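Long-range contact in uncharacterized protein (Bacteroides ovatus, PDB 5CAG), which is a putative anchoring subunit of bacterial fimbriae, a predicted outer-membrane lipoprotein that probably ties the pilus to the cell surface: residues A[70-83]-A[87-99]. Residues are numbered along the deposited sequence; the frame is centred on the assembly and turned at random.
With SO4 (sulfate ion), chain I; SO4 (sulfate ion), chain H.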
loop_
_atom_site.group_PDB
_atom_site.type_symbol
_atom_site.label_atom_id
_atom_site.label_comp_id
_atom_site.label_asym_id
_atom_site.label_seq_id
_atom_site.Cartn_x
_atom_site.Cartn_y
_atom_site.Cartn_z
ATOM N N SER A 70 20.742 -5.836 4.277
ATOM C CA SER A 70 19.303 -5.804 4.454
ATOM C C SER A 70 18.789 -5.638 3.026
ATOM O O SER A 70 19.419 -4.901 2.268
ATOM C CB SER A 70 18.900 -4.674 5.389
ATOM O OG SER A 70 19.287 -4.939 6.725
ATOM N N VAL A 71 17.762 -6.376 2.594
ATOM C CA VAL A 71 17.357 -6.266 1.185
ATOM C C VAL A 71 15.896 -5.820 1.045
ATOM O O VAL A 71 15.061 -6.170 1.891
ATOM C CB VAL A 71 17.599 -7.608 0.424
ATOM C CG1 VAL A 71 17.312 -7.474 -1.069
ATOM C CG2 VAL A 71 19.012 -8.124 0.640
ATOM N N VAL A 72 15.593 -5.076 -0.039
ATOM C CA VAL A 72 14.225 -4.679 -0.394
ATOM C C VAL A 72 14.012 -4.920 -1.893
ATOM O O VAL A 72 14.910 -4.665 -2.699
ATOM C CB VAL A 72 13.758 -3.246 -0.002
ATOM C CG1 VAL A 72 13.710 -3.045 1.499
ATOM C CG2 VAL A 72 14.587 -2.170 -0.676
ATOM N N VAL A 73 12.838 -5.440 -2.255
ATOM C CA VAL A 73 12.458 -5.654 -3.648
ATOM C C VAL A 73 11.035 -5.195 -3.789
ATOM O O VAL A 73 10.150 -5.735 -3.106
ATOM C CB VAL A 73 12.614 -7.098 -4.174
ATOM C CG1 VAL A 73 12.412 -7.129 -5.684
ATOM C CG2 VAL A 73 13.959 -7.692 -3.800
ATOM N N TYR A 74 10.795 -4.213 -4.652
ATOM C CA TYR A 74 9.437 -3.746 -4.856
ATOM C C TYR A 74 9.241 -3.401 -6.338
ATOM O O TYR A 74 10.226 -3.219 -7.052
ATOM C CB TYR A 74 9.128 -2.567 -3.922
ATOM C CG TYR A 74 9.918 -1.311 -4.226
ATOM C CD1 TYR A 74 9.455 -0.379 -5.148
ATOM C CD2 TYR A 74 11.117 -1.040 -3.572
ATOM C CE1 TYR A 74 10.177 0.778 -5.432
ATOM C CE2 TYR A 74 11.862 0.112 -3.863
ATOM C CZ TYR A 74 11.387 1.016 -4.799
ATOM O OH TYR A 74 12.083 2.166 -5.099
ATOM N N ASN A 75 7.984 -3.345 -6.803
ATOM C CA ASN A 75 7.693 -2.989 -8.187
ATOM C C ASN A 75 7.754 -1.461 -8.333
ATOM O O ASN A 75 7.158 -0.709 -7.545
ATOM C CB ASN A 75 6.361 -3.560 -8.629
ATOM C CG ASN A 75 5.184 -3.160 -7.784
ATOM O OD1 ASN A 75 5.135 -3.391 -6.562
ATOM N ND2 ASN A 75 4.196 -2.581 -8.444
ATOM N N TYR A 76 8.506 -0.997 -9.334
ATOM C CA TYR A 76 8.728 0.430 -9.465
ATOM C C TYR A 76 7.601 1.179 -10.108
ATOM O O TYR A 76 7.288 2.253 -9.598
ATOM C CB TYR A 76 10.051 0.784 -10.180
ATOM C CG TYR A 76 10.325 0.126 -11.515
ATOM C CD1 TYR A 76 9.792 0.644 -12.689
ATOM C CD2 TYR A 76 11.233 -0.920 -11.623
ATOM C CE1 TYR A 76 10.070 0.072 -13.928
ATOM C CE2 TYR A 76 11.564 -1.465 -12.863
ATOM C CZ TYR A 76 10.964 -0.976 -14.015
ATOM O OH TYR A 76 11.262 -1.506 -15.251
ATOM N N ASN A 77 7.012 0.681 -11.208
ATOM C CA ASN A 77 6.022 1.490 -11.922
ATOM C C ASN A 77 4.640 1.400 -11.334
ATOM O O ASN A 77 3.937 0.415 -11.591
ATOM C CB ASN A 77 5.981 1.125 -13.406
ATOM C CG ASN A 77 5.770 2.306 -14.322
ATOM O OD1 ASN A 77 6.343 3.396 -14.133
ATOM N ND2 ASN A 77 4.989 2.083 -15.377
ATOM N N THR A 78 4.261 2.430 -10.533
ATOM C CA THR A 78 2.961 2.562 -9.864
ATOM C C THR A 78 2.416 3.948 -10.053
ATOM O O THR A 78 3.186 4.914 -10.084
ATOM C CB THR A 78 2.978 2.206 -8.351
ATOM O OG1 THR A 78 4.104 2.731 -7.663
ATOM C CG2 THR A 78 2.896 0.750 -8.112
ATOM N N GLU A 79 1.083 4.049 -10.132
ATOM C CA GLU A 79 0.342 5.291 -10.317
ATOM C C GLU A 79 0.304 6.145 -9.051
ATOM O O GLU A 79 0.978 7.172 -8.961
ATOM C CB GLU A 79 -1.106 4.976 -10.766
ATOM C CG GLU A 79 -1.204 4.456 -12.190
ATOM C CD GLU A 79 -0.598 5.386 -13.222
ATOM O OE1 GLU A 79 -1.139 6.504 -13.395
ATOM O OE2 GLU A 79 0.455 5.031 -13.803
ATOM N N SER A 80 -0.530 5.731 -8.105
ATOM C CA SER A 80 -0.824 6.409 -6.857
ATOM C C SER A 80 0.351 6.388 -5.897
ATOM O O SER A 80 0.599 7.394 -5.214
ATOM C CB SER A 80 -2.030 5.748 -6.181
ATOM O OG SER A 80 -3.146 5.560 -7.042
ATOM N N ILE A 81 1.044 5.228 -5.823
ATOM C CA ILE A 81 2.132 4.979 -4.882
ATOM C C ILE A 81 3.383 5.679 -5.295
ATOM O O ILE A 81 3.810 5.629 -6.455
ATOM C CB ILE A 81 2.401 3.476 -4.615
ATOM C CG1 ILE A 81 1.143 2.808 -4.011
ATOM C CG2 ILE A 81 3.580 3.301 -3.648
ATOM C CD1 ILE A 81 1.187 1.409 -3.987
ATOM N N ARG A 82 3.962 6.350 -4.306
ATOM C CA ARG A 82 5.219 7.070 -4.383
ATOM C C ARG A 82 6.166 6.472 -3.306
ATOM O O ARG A 82 5.699 5.876 -2.330
ATOM C CB ARG A 82 4.992 8.586 -4.209
ATOM C CG ARG A 82 4.117 9.244 -5.274
ATOM C CD ARG A 82 3.943 10.738 -5.003
ATOM N NE ARG A 82 2.769 11.298 -5.685
ATOM C CZ ARG A 82 2.325 12.542 -5.512
ATOM N NH1 ARG A 82 2.954 13.371 -4.680
ATOM N NH2 ARG A 82 1.244 12.966 -6.162
ATOM N N ILE A 83 7.481 6.582 -3.519
ATOM C CA ILE A 83 8.499 6.072 -2.601
ATOM C C ILE A 83 9.287 7.247 -2.060
ATOM O O ILE A 83 9.666 8.166 -2.815
ATOM C CB ILE A 83 9.432 5.023 -3.305
ATOM C CG1 ILE A 83 8.662 3.769 -3.771
ATOM C CG2 ILE A 83 10.674 4.641 -2.474
ATOM C CD1 ILE A 83 7.940 2.997 -2.703
ATOM N N GLU A 87 17.035 6.064 1.153
ATOM C CA GLU A 87 18.430 6.174 1.601
ATOM C C GLU A 87 18.780 5.104 2.681
ATOM O O GLU A 87 19.934 4.674 2.756
ATOM C CB GLU A 87 18.746 7.604 2.104
ATOM C CG GLU A 87 17.856 8.114 3.240
ATOM C CD GLU A 87 16.591 8.895 2.900
ATOM O OE1 GLU A 87 16.347 9.182 1.703
ATOM O OE2 GLU A 87 15.860 9.260 3.850
ATOM N N SER A 88 17.790 4.665 3.481
ATOM C CA SER A 88 17.989 3.669 4.532
ATOM C C SER A 88 16.894 2.610 4.532
ATOM O O SER A 88 15.727 2.936 4.318
ATOM C CB SER A 88 18.031 4.348 5.896
ATOM O OG SER A 88 17.794 3.419 6.943
ATOM N N TYR A 89 17.259 1.356 4.854
ATOM C CA TYR A 89 16.316 0.241 4.976
ATOM C C TYR A 89 15.210 0.632 5.966
ATOM O O TYR A 89 14.031 0.578 5.617
ATOM C CB TYR A 89 17.076 -1.030 5.438
ATOM C CG TYR A 89 16.266 -2.308 5.565
ATOM C CD1 TYR A 89 15.864 -3.018 4.435
ATOM C CD2 TYR A 89 16.015 -2.877 6.815
ATOM C CE1 TYR A 89 15.173 -4.226 4.546
ATOM C CE2 TYR A 89 15.328 -4.085 6.939
ATOM C CZ TYR A 89 14.907 -4.756 5.802
ATOM O OH TYR A 89 14.199 -5.932 5.916
ATOM N N GLU A 90 15.606 1.166 7.144
ATOM C CA GLU A 90 14.708 1.588 8.228
ATOM C C GLU A 90 13.779 2.770 7.858
ATOM O O GLU A 90 12.810 2.990 8.587
ATOM C CB GLU A 90 15.503 1.929 9.504
ATOM C CG GLU A 90 16.117 0.710 10.202
ATOM C CD GLU A 90 15.205 -0.208 11.013
ATOM O OE1 GLU A 90 14.577 0.276 11.985
ATOM O OE2 GLU A 90 15.177 -1.428 10.723
ATOM N N THR A 91 14.015 3.480 6.729
ATOM C CA THR A 91 13.168 4.621 6.355
ATOM C C THR A 91 12.394 4.484 5.026
ATOM O O THR A 91 11.461 5.273 4.819
ATOM C CB THR A 91 13.986 5.918 6.288
ATOM O OG1 THR A 91 15.069 5.767 5.380
ATOM C CG2 THR A 91 14.494 6.347 7.633
ATOM N N ILE A 92 12.776 3.540 4.126
ATOM C CA ILE A 92 12.131 3.387 2.812
ATOM C C ILE A 92 10.639 3.050 3.039
ATOM O O ILE A 92 10.286 2.028 3.645
ATOM C CB ILE A 92 12.900 2.432 1.851
ATOM C CG1 ILE A 92 12.276 2.423 0.445
ATOM C CG2 ILE A 92 13.084 1.024 2.420
ATOM C CD1 ILE A 92 13.141 1.812 -0.656
ATOM N N GLU A 93 9.791 4.019 2.647
ATOM C CA GLU A 93 8.341 4.060 2.852
ATOM C C GLU A 93 7.614 4.274 1.535
ATOM O O GLU A 93 8.075 5.037 0.690
ATOM C CB GLU A 93 8.035 5.225 3.840
ATOM C CG GLU A 93 6.598 5.492 4.287
ATOM C CD GLU A 93 6.394 6.750 5.133
ATOM O OE1 GLU A 93 7.240 7.674 5.061
ATOM O OE2 GLU A 93 5.404 6.795 5.902
ATOM N N ALA A 94 6.487 3.593 1.366
ATOM C CA ALA A 94 5.599 3.737 0.216
ATOM C C ALA A 94 4.407 4.551 0.674
ATOM O O ALA A 94 3.865 4.284 1.751
ATOM C CB ALA A 94 5.160 2.373 -0.302
ATOM N N TYR A 95 4.034 5.577 -0.086
ATOM C CA TYR A 95 2.946 6.465 0.325
ATOM C C TYR A 95 2.133 6.913 -0.877
ATOM O O TYR A 95 2.540 6.660 -2.009
ATOM C CB TYR A 95 3.527 7.688 1.076
ATOM C CG TYR A 95 4.353 8.620 0.209
ATOM C CD1 TYR A 95 5.650 8.291 -0.168
ATOM C CD2 TYR A 95 3.851 9.847 -0.202
ATOM C CE1 TYR A 95 6.409 9.141 -0.969
ATOM C CE2 TYR A 95 4.604 10.710 -0.999
ATOM C CZ TYR A 95 5.885 10.359 -1.376
ATOM O OH TYR A 95 6.608 11.199 -2.194
ATOM N N THR A 96 1.001 7.593 -0.639
ATOM C CA THR A 96 0.195 8.141 -1.734
ATOM C C THR A 96 0.115 9.651 -1.642
ATOM O O THR A 96 0.287 10.217 -0.559
ATOM C CB THR A 96 -1.184 7.564 -1.728
ATOM O OG1 THR A 96 -1.678 7.578 -0.382
ATOM C CG2 THR A 96 -1.224 6.201 -2.373
ATOM N N GLY A 97 -0.162 10.302 -2.766
ATOM C CA GLY A 97 -0.290 11.755 -2.759
ATOM C C GLY A 97 -1.596 12.243 -2.165
ATOM O O GLY A 97 -2.545 11.461 -2.040
ATOM N N ASN A 98 -1.662 13.538 -1.790
ATOM C CA ASN A 98 -2.917 14.123 -1.320
ATOM C C ASN A 98 -3.806 14.407 -2.540
ATOM O O ASN A 98 -3.264 14.727 -3.599
ATOM C CB ASN A 98 -2.667 15.356 -0.512
ATOM C CG ASN A 98 -2.378 15.062 0.918
ATOM O OD1 ASN A 98 -1.231 15.067 1.353
ATOM N ND2 ASN A 98 -3.427 14.828 1.693
ATOM N N CYS A 99 -5.140 14.210 -2.425
ATOM C CA CYS A 99 -6.098 14.383 -3.534
ATOM C C CYS A 99 -6.124 15.815 -3.979
ATOM O O CYS A 99 -6.633 16.706 -3.284
ATOM C CB CYS A 99 -7.499 13.898 -3.177
ATOM S SG CYS A 99 -7.544 12.234 -2.497
HETATM S S SO4 I . -0.798 11.117 -8.204
HETATM O O1 SO4 I . -0.560 10.441 -6.920
HETATM O O2 SO4 I . 0.405 10.970 -9.024
HETATM O O3 SO4 I . -1.928 10.485 -8.893
HETATM O O4 SO4 I . -1.086 12.546 -7.963
HETATM S S SO4 H . 1.380 16.586 -5.413
HETATM O O1 SO4 H . 2.806 16.264 -5.526
HETATM O O2 SO4 H . 0.860 16.978 -6.736
HETATM O O3 SO4 H . 0.625 15.419 -4.916
HETATM O O4 SO4 H . 1.224 17.687 -4.459
#
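The phenol ring of Y89 lies flat against the small side chain of S70, whose CB sits 3.5 Å from the ring centroid, almost straight above it, in a CH-pi contact. Serine suits this place because it carries only a small hydroxyl beyond CB: the ring can come down on CB while OG bonds to D123 O. A chi1 of -178°, which sets CG opposite the backbone N, brings the Y89 ring over S70; V71 O meets its edge, and V72 CG1 approaches CE1 to 3.6 Å. In this buried corner Y89 OH also finds its partner in D123, at the carboxylate.

I92 continues the apolar seam. Its CD1 approaches the Y74 ring obliquely, 3.8 Å from CE2, and its CG1 packs on I83 CG2, the two branched chains crossing at a slant. I83 CD1 and I81 CG2 both rest on the single methyl of A94. Strands 81-84 and 93-96 form an antiparallel beta hairpin, one edge of a small four-stranded sheet. In this DUF5119 domain of the FimB/Mfa2 family, I83 and the loop residues Y89 and I92 link the hairpin to strand 67-75, which belongs to a different sheet.

R82 and Y95 make the hydrogen-bonded pair: R82 N gives to Y95 O at 2.7 Å, and Y95 N returns a bond to R82 O at 2.8 Å. Their side chains occupy the other, more open side. R82 CB lies over the Y95 ring, 3.7 Å from its centroid, while the extended arm carries the guanidinium beyond the ring to G97 CA, which covers one of its faces. Long and charged, this arginine suits the solvent border, where it meets two sulfates, probably from the crystallisation liquor: NH1 and NH2 bind one, NH2 donating to its O3 at 2.8 Å, and NH2 holds the second only weakly.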